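Local coordinates for protein Rho guanyl nucleotide exchange factor (Rom2), putative (PDB 5O51) that probably acts, as a whole protein, as a guanyl-nucleotide exchange factor for Rho-type GTPases, this piece being its CNH domain, a WD40-like beta-propeller, at residues Gln110-Phe115 and Ser129-Ala134; Ser137-Tyr142 and Tyr174-Glu179. All coordinates share one frame; numbering follows the deposited sequence.

Contact 1 of 2, residues Gln110-Phe115 and Ser129-Ala134; sequences QGHANF and SVKTSA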
loop_
_atom_site.group_PDB
_atom_site.type_symbol
_atom_site.label_atom_id
_atom_site.label_comp_id
_atom_site.label_asym_id
_atom_site.label_seq_id
_atom_site.Cartn_x
_atom_site.Cartn_y
_atom_site.Cartn_z
ATOM N N GLN A 110 -0.842 1.631 18.777
ATOM C CA GLN A 110 -1.611 2.821 18.817
ATOM C C GLN A 110 -3.105 2.472 18.748
ATOM O O GLN A 110 -3.553 1.632 17.901
ATOM C CB GLN A 110 -1.237 3.656 17.626
ATOM C CG GLN A 110 -2.120 4.870 17.426
ATOM C CD GLN A 110 -1.396 5.968 16.675
ATOM O OE1 GLN A 110 -0.273 6.343 17.038
ATOM N NE2 GLN A 110 -2.041 6.508 15.640
ATOM N N GLY A 111 -3.864 3.206 19.569
ATOM C CA GLY A 111 -5.280 2.990 19.765
ATOM C C GLY A 111 -6.231 3.315 18.650
ATOM O O GLY A 111 -7.221 2.565 18.456
ATOM N N HIS A 112 -5.964 4.420 17.944
ATOM C CA HIS A 112 -6.851 4.945 16.904
ATOM C C HIS A 112 -5.935 5.263 15.729
ATOM O O HIS A 112 -4.997 5.992 15.911
ATOM C CB HIS A 112 -7.596 6.208 17.397
ATOM C CG HIS A 112 -8.772 6.590 16.547
ATOM N ND1 HIS A 112 -8.648 7.326 15.390
ATOM C CD2 HIS A 112 -10.091 6.306 16.671
ATOM C CE1 HIS A 112 -9.837 7.474 14.832
ATOM N NE2 HIS A 112 -10.732 6.872 15.597
ATOM N N ALA A 113 -6.160 4.669 14.555
ATOM C CA ALA A 113 -5.322 4.935 13.366
ATOM C C ALA A 113 -6.098 4.619 12.140
ATOM O O ALA A 113 -6.845 3.626 12.079
ATOM C CB ALA A 113 -4.025 4.112 13.405
ATOM N N ASN A 114 -5.929 5.442 11.144
ATOM C CA ASN A 114 -6.565 5.259 9.847
ATOM C C ASN A 114 -5.712 4.497 8.802
ATOM O O ASN A 114 -6.270 3.775 8.029
ATOM C CB ASN A 114 -6.993 6.648 9.324
ATOM C CG ASN A 114 -7.943 7.326 10.303
ATOM O OD1 ASN A 114 -7.574 8.262 11.030
ATOM N ND2 ASN A 114 -9.134 6.742 10.431
ATOM N N PHE A 115 -4.398 4.717 8.747
ATOM C CA PHE A 115 -3.461 3.885 7.955
ATOM C C PHE A 115 -2.066 3.894 8.564
ATOM O O PHE A 115 -1.819 4.589 9.571
ATOM C CB PHE A 115 -3.446 4.179 6.426
ATOM C CG PHE A 115 -3.040 5.581 6.025
ATOM C CD1 PHE A 115 -3.989 6.597 5.945
ATOM C CD2 PHE A 115 -1.753 5.860 5.602
ATOM C CE1 PHE A 115 -3.641 7.876 5.530
ATOM C CE2 PHE A 115 -1.393 7.135 5.177
ATOM C CZ PHE A 115 -2.336 8.147 5.140
ATOM N N SER A 129 2.161 5.570 11.901
ATOM C CA SER A 129 0.694 5.508 11.935
ATOM C C SER A 129 0.099 6.901 11.798
ATOM O O SER A 129 0.562 7.834 12.428
ATOM C CB SER A 129 0.230 4.906 13.239
ATOM O OG SER A 129 0.693 5.681 14.291
ATOM N N VAL A 130 -0.924 7.026 10.969
ATOM C CA VAL A 130 -1.512 8.289 10.592
ATOM C C VAL A 130 -2.978 8.268 10.979
ATOM O O VAL A 130 -3.710 7.395 10.533
ATOM C CB VAL A 130 -1.412 8.458 9.093
ATOM C CG1 VAL A 130 -2.078 9.761 8.628
ATOM C CG2 VAL A 130 0.051 8.374 8.675
ATOM N N LYS A 131 -3.383 9.187 11.857
ATOM C CA LYS A 131 -4.787 9.613 11.955
ATOM C C LYS A 131 -5.087 10.782 11.010
ATOM O O LYS A 131 -4.305 11.680 10.894
ATOM C CB LYS A 131 -5.128 10.035 13.379
ATOM C CG LYS A 131 -6.549 10.594 13.508
ATOM C CD LYS A 131 -7.059 10.539 14.933
ATOM C CE LYS A 131 -6.239 11.411 15.873
ATOM N NZ LYS A 131 -6.795 11.280 17.240
ATOM N N THR A 132 -6.232 10.789 10.361
ATOM C CA THR A 132 -6.531 11.829 9.385
ATOM C C THR A 132 -8.026 12.016 9.288
ATOM O O THR A 132 -8.779 11.079 9.523
ATOM C CB THR A 132 -5.938 11.481 7.982
ATOM O OG1 THR A 132 -6.082 12.589 7.067
ATOM C CG2 THR A 132 -6.598 10.220 7.379
ATOM N N SER A 133 -8.438 13.242 8.974
ATOM C CA SER A 133 -9.830 13.590 8.645
ATOM C C SER A 133 -9.789 14.655 7.537
ATOM O O SER A 133 -8.707 15.072 7.157
ATOM C CB SER A 133 -10.541 14.137 9.896
ATOM O OG SER A 133 -9.708 15.034 10.619
ATOM N N ALA A 134 -10.939 15.085 7.009
ATOM C CA ALA A 134 -11.019 16.376 6.286
ATOM C C ALA A 134 -10.939 17.410 7.415
ATOM O O ALA A 134 -11.851 17.491 8.240
ATOM C CB ALA A 134 -12.322 16.505 5.505
#

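Contact 2 of 2, residues Ser137-Tyr142 and Tyr174-Glu179; sequences STIKVY and YYIPAE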
loop_
_atom_site.group_PDB
_atom_site.type_symbol
_atom_site.label_atom_id
_atom_site.label_comp_id
_atom_site.label_asym_id
_atom_site.label_seq_id
_atom_site.Cartn_x
_atom_site.Cartn_y
_atom_site.Cartn_z
ATOM N N SER A 137 -4.258 15.862 10.037
ATOM C CA SER A 137 -3.595 14.577 10.077
ATOM C C SER A 137 -2.534 14.566 11.173
ATOM O O SER A 137 -1.781 15.503 11.316
ATOM C CB SER A 137 -2.961 14.260 8.685
ATOM O OG SER A 137 -3.950 14.023 7.649
ATOM N N THR A 138 -2.458 13.493 11.939
ATOM C CA THR A 138 -1.453 13.362 12.991
ATOM C C THR A 138 -0.619 12.138 12.681
ATOM O O THR A 138 -1.185 11.045 12.502
ATOM C CB THR A 138 -2.117 13.149 14.341
ATOM O OG1 THR A 138 -3.005 14.243 14.592
ATOM C CG2 THR A 138 -1.052 12.986 15.461
ATOM N N ILE A 139 0.703 12.317 12.634
ATOM C CA ILE A 139 1.610 11.257 12.259
ATOM C C ILE A 139 2.502 10.845 13.425
ATOM O O ILE A 139 3.223 11.676 13.959
ATOM C CB ILE A 139 2.536 11.694 11.109
ATOM C CG1 ILE A 139 1.762 11.865 9.799
ATOM C CG2 ILE A 139 3.628 10.662 10.908
ATOM C CD1 ILE A 139 1.378 13.286 9.502
ATOM N N LYS A 140 2.548 9.546 13.731
ATOM C CA LYS A 140 3.408 9.021 14.783
ATOM C C LYS A 140 4.388 8.018 14.213
ATOM O O LYS A 140 4.039 7.242 13.321
ATOM C CB LYS A 140 2.590 8.367 15.870
ATOM C CG LYS A 140 1.811 9.321 16.737
ATOM C CD LYS A 140 1.668 8.754 18.147
ATOM C CE LYS A 140 0.593 9.478 18.945
ATOM N NZ LYS A 140 -0.224 8.532 19.757
ATOM N N VAL A 141 5.603 8.017 14.747
ATOM C CA VAL A 141 6.715 7.278 14.164
ATOM C C VAL A 141 7.306 6.365 15.260
ATOM O O VAL A 141 7.224 6.720 16.400
ATOM C CB VAL A 141 7.689 8.304 13.574
ATOM C CG1 VAL A 141 8.815 7.625 12.809
ATOM C CG2 VAL A 141 6.922 9.298 12.706
ATOM N N TYR A 142 7.794 5.163 14.933
ATOM C CA TYR A 142 8.159 4.130 15.957
ATOM C C TYR A 142 9.395 3.367 15.597
ATOM O O TYR A 142 9.637 3.123 14.430
ATOM C CB TYR A 142 7.070 3.073 16.112
ATOM C CG TYR A 142 5.836 3.582 16.781
ATOM C CD1 TYR A 142 4.905 4.304 16.058
ATOM C CD2 TYR A 142 5.601 3.357 18.133
ATOM C CE1 TYR A 142 3.775 4.821 16.647
ATOM C CE2 TYR A 142 4.478 3.883 18.735
ATOM C CZ TYR A 142 3.567 4.606 17.978
ATOM O OH TYR A 142 2.416 5.122 18.519
ATOM N N TYR A 174 4.229 14.265 14.544
ATOM C CA TYR A 174 4.088 15.438 13.650
ATOM C C TYR A 174 2.627 15.795 13.495
ATOM O O TYR A 174 1.739 14.973 13.758
ATOM C CB TYR A 174 4.713 15.232 12.231
ATOM C CG TYR A 174 6.136 14.728 12.232
ATOM C CD1 TYR A 174 6.403 13.400 12.551
ATOM C CD2 TYR A 174 7.217 15.565 11.936
ATOM C CE1 TYR A 174 7.688 12.907 12.595
ATOM C CE2 TYR A 174 8.522 15.084 11.976
ATOM C CZ TYR A 174 8.748 13.745 12.307
ATOM O OH TYR A 174 9.998 13.169 12.374
ATOM N N TYR A 175 2.392 17.026 13.061
ATOM C CA TYR A 175 1.048 17.530 12.783
ATOM C C TYR A 175 1.003 18.125 11.368
ATOM O O TYR A 175 1.993 18.674 10.901
ATOM C CB TYR A 175 0.641 18.584 13.819
ATOM C CG TYR A 175 -0.662 19.259 13.436
ATOM C CD1 TYR A 175 -1.884 18.668 13.757
ATOM C CD2 TYR A 175 -0.676 20.454 12.680
ATOM C CE1 TYR A 175 -3.089 19.252 13.376
ATOM C CE2 TYR A 175 -1.880 21.046 12.284
ATOM C CZ TYR A 175 -3.084 20.444 12.650
ATOM O OH TYR A 175 -4.300 21.006 12.297
ATOM N N ILE A 176 -0.137 17.995 10.686
ATOM C CA ILE A 176 -0.290 18.418 9.279
ATOM C C ILE A 176 -1.713 18.959 9.135
ATOM O O ILE A 176 -2.680 18.205 9.379
ATOM C CB ILE A 176 -0.159 17.234 8.252
ATOM C CG1 ILE A 176 1.225 16.533 8.296
ATOM C CG2 ILE A 176 -0.502 17.678 6.812
ATOM C CD1 ILE A 176 2.322 17.220 7.522
ATOM N N PRO A 177 -1.872 20.226 8.700
ATOM C CA PRO A 177 -3.230 20.783 8.559
ATOM C C PRO A 177 -3.881 20.459 7.212
ATOM O O PRO A 177 -4.212 21.383 6.462
ATOM C CB PRO A 177 -2.991 22.299 8.723
ATOM C CG PRO A 177 -1.634 22.505 8.136
ATOM C CD PRO A 177 -0.841 21.278 8.528
ATOM N N ALA A 178 -4.055 19.162 6.928
ATOM C CA ALA A 178 -4.825 18.658 5.764
ATOM C C ALA A 178 -5.157 17.138 5.822
ATOM O O ALA A 178 -4.478 16.351 6.485
ATOM C CB ALA A 178 -4.085 18.970 4.478
ATOM N N GLU A 179 -6.198 16.748 5.095
ATOM C CA GLU A 179 -6.527 15.329 4.881
ATOM C C GLU A 179 -5.405 14.609 4.079
ATOM O O GLU A 179 -5.028 15.085 2.995
ATOM C CB GLU A 179 -7.866 15.207 4.135
ATOM C CG GLU A 179 -8.454 13.787 4.095
ATOM C CD GLU A 179 -9.786 13.694 3.359
ATOM O OE1 GLU A 179 -9.969 14.381 2.328
ATOM O OE2 GLU A 179 -10.657 12.918 3.813
#

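Contact 1 of 2, residues Gln110-Phe115 and Ser129-Ala134
Phe115 holds its CG between its own backbone N and carbonyl carbon (chi1 61°), which lays the ring alongside Val130, while Asn114 turns its CG away from its carbonyl carbon (chi1 -58°) and reaches Thr132 with its amide oxygen. Opposite Val130 the chain places two residues, Asn114 and Phe115, where a regular strand has one: a classic beta bulge, at the point where the linker after strand 107-110 becomes strand 115-120, the first strand of a four-stranded propeller blade. Val130 O takes two donors from the bulge: Asn114 N at 3.0 Å and, longer but straighter, Phe115 N at 3.3 Å with an N-H...O angle of 166°. The return bond, from Val130 N to Phe115 O, completes the antiparallel pair.

Asn114 adds a side-chain clasp: Thr132 N donates to Asn114 OD1 over 2.9 Å, coming from above the amide plane, and the same oxygen lies close to the CA of Lys131. The Phe115 ring is covered on one face by Val130, whose CB stands 4.1 Å from the ring centroid and almost directly above it, a CH-pi contact. Thr132 CG2 approaches that ring obliquely.

At the other end the loop folds back on itself through Gln110 NE2, which donates to His112 O. Lys131, bent at chi3, runs past the histidine at about a right angle, with its CD 3.6 Å from His112 ND1. The buried amide oxygen of Gln110 also has weak bonds from Tyr142 and Lys140, and across the contact Ser129 OG gives Gln110 OE1 a further weak one at 3.0 Å.

Contact 2 of 2, residues Ser137-Tyr142 and Tyr174-Glu179
The third and fourth strands of a four-stranded antiparallel propeller blade pair here, 137-143 with the edge strand 169-176, and the short axes lie 157° apart in direction. Ile139 and Tyr174 form one hydrogen-bonded pair: Tyr174 N gives to Ile139 O at 2.8 Å, and Ile139 N returns to Tyr174 O at 3.1 Å, nearly straight at the hydrogen (168°). Ser137 and Ile176 form the next such pair, of which the bond from Ile176 N to Ser137 O is weak; Thr138 and Tyr175 lie between them as a non-hydrogen-bonded pair.

Ser137, Ile139, Tyr174 and Ile176 share one face of the sheet. The chi2 of Ile139, strained away from a staggered value at 98°, puts its CD1 methyl against Ile176 CG1 at 3.5 Å, a tight fit. Farther along, Val141 CG2 meets the edge of the Tyr174 ring, 3.7 Å from CE1, while the Tyr174 hydroxyl is hydrogen-bonded to Leu203 O. Val201 of strand 197-202, in the following blade, packs against both Tyr174 and Ile176.

Beyond the strand, Pro177 centres an inverse gamma turn that deflects the chain across the end of strand 137-143, past Ser137. Ser137 OG donates to Ala178 O across 2.7 Å, in the plane of that carbonyl, and also has hydrogen bonds with the hydroxyls of Thr132 and Ser180. This buried hydroxyl therefore links the end of strand 125-132 with the connection into strand 180-186. An antiparallel blade whose last strand hands the chain directly to the first strand of the next is characteristic of the beta-propeller fold.

In the fold
Coming from the N terminus, the chain leaves strand 107-110, the last strand of the preceding blade, and enters a new one through 110-115. Contact 1 closes a short loop, 115-120 turning back as 125-132. The chain then reverses again into 137-143, and contact 2 closes a longer loop that includes the unmodelled residues 145-166. The two loops follow in series, neither enclosing nor crossing the other. They are joined within the shared sheet, where Lys131 O pairs with Thr138 N. Together they tie the blade's entry and exit, 110-115 and 174-179, to its middle strands, linking three consecutive blades.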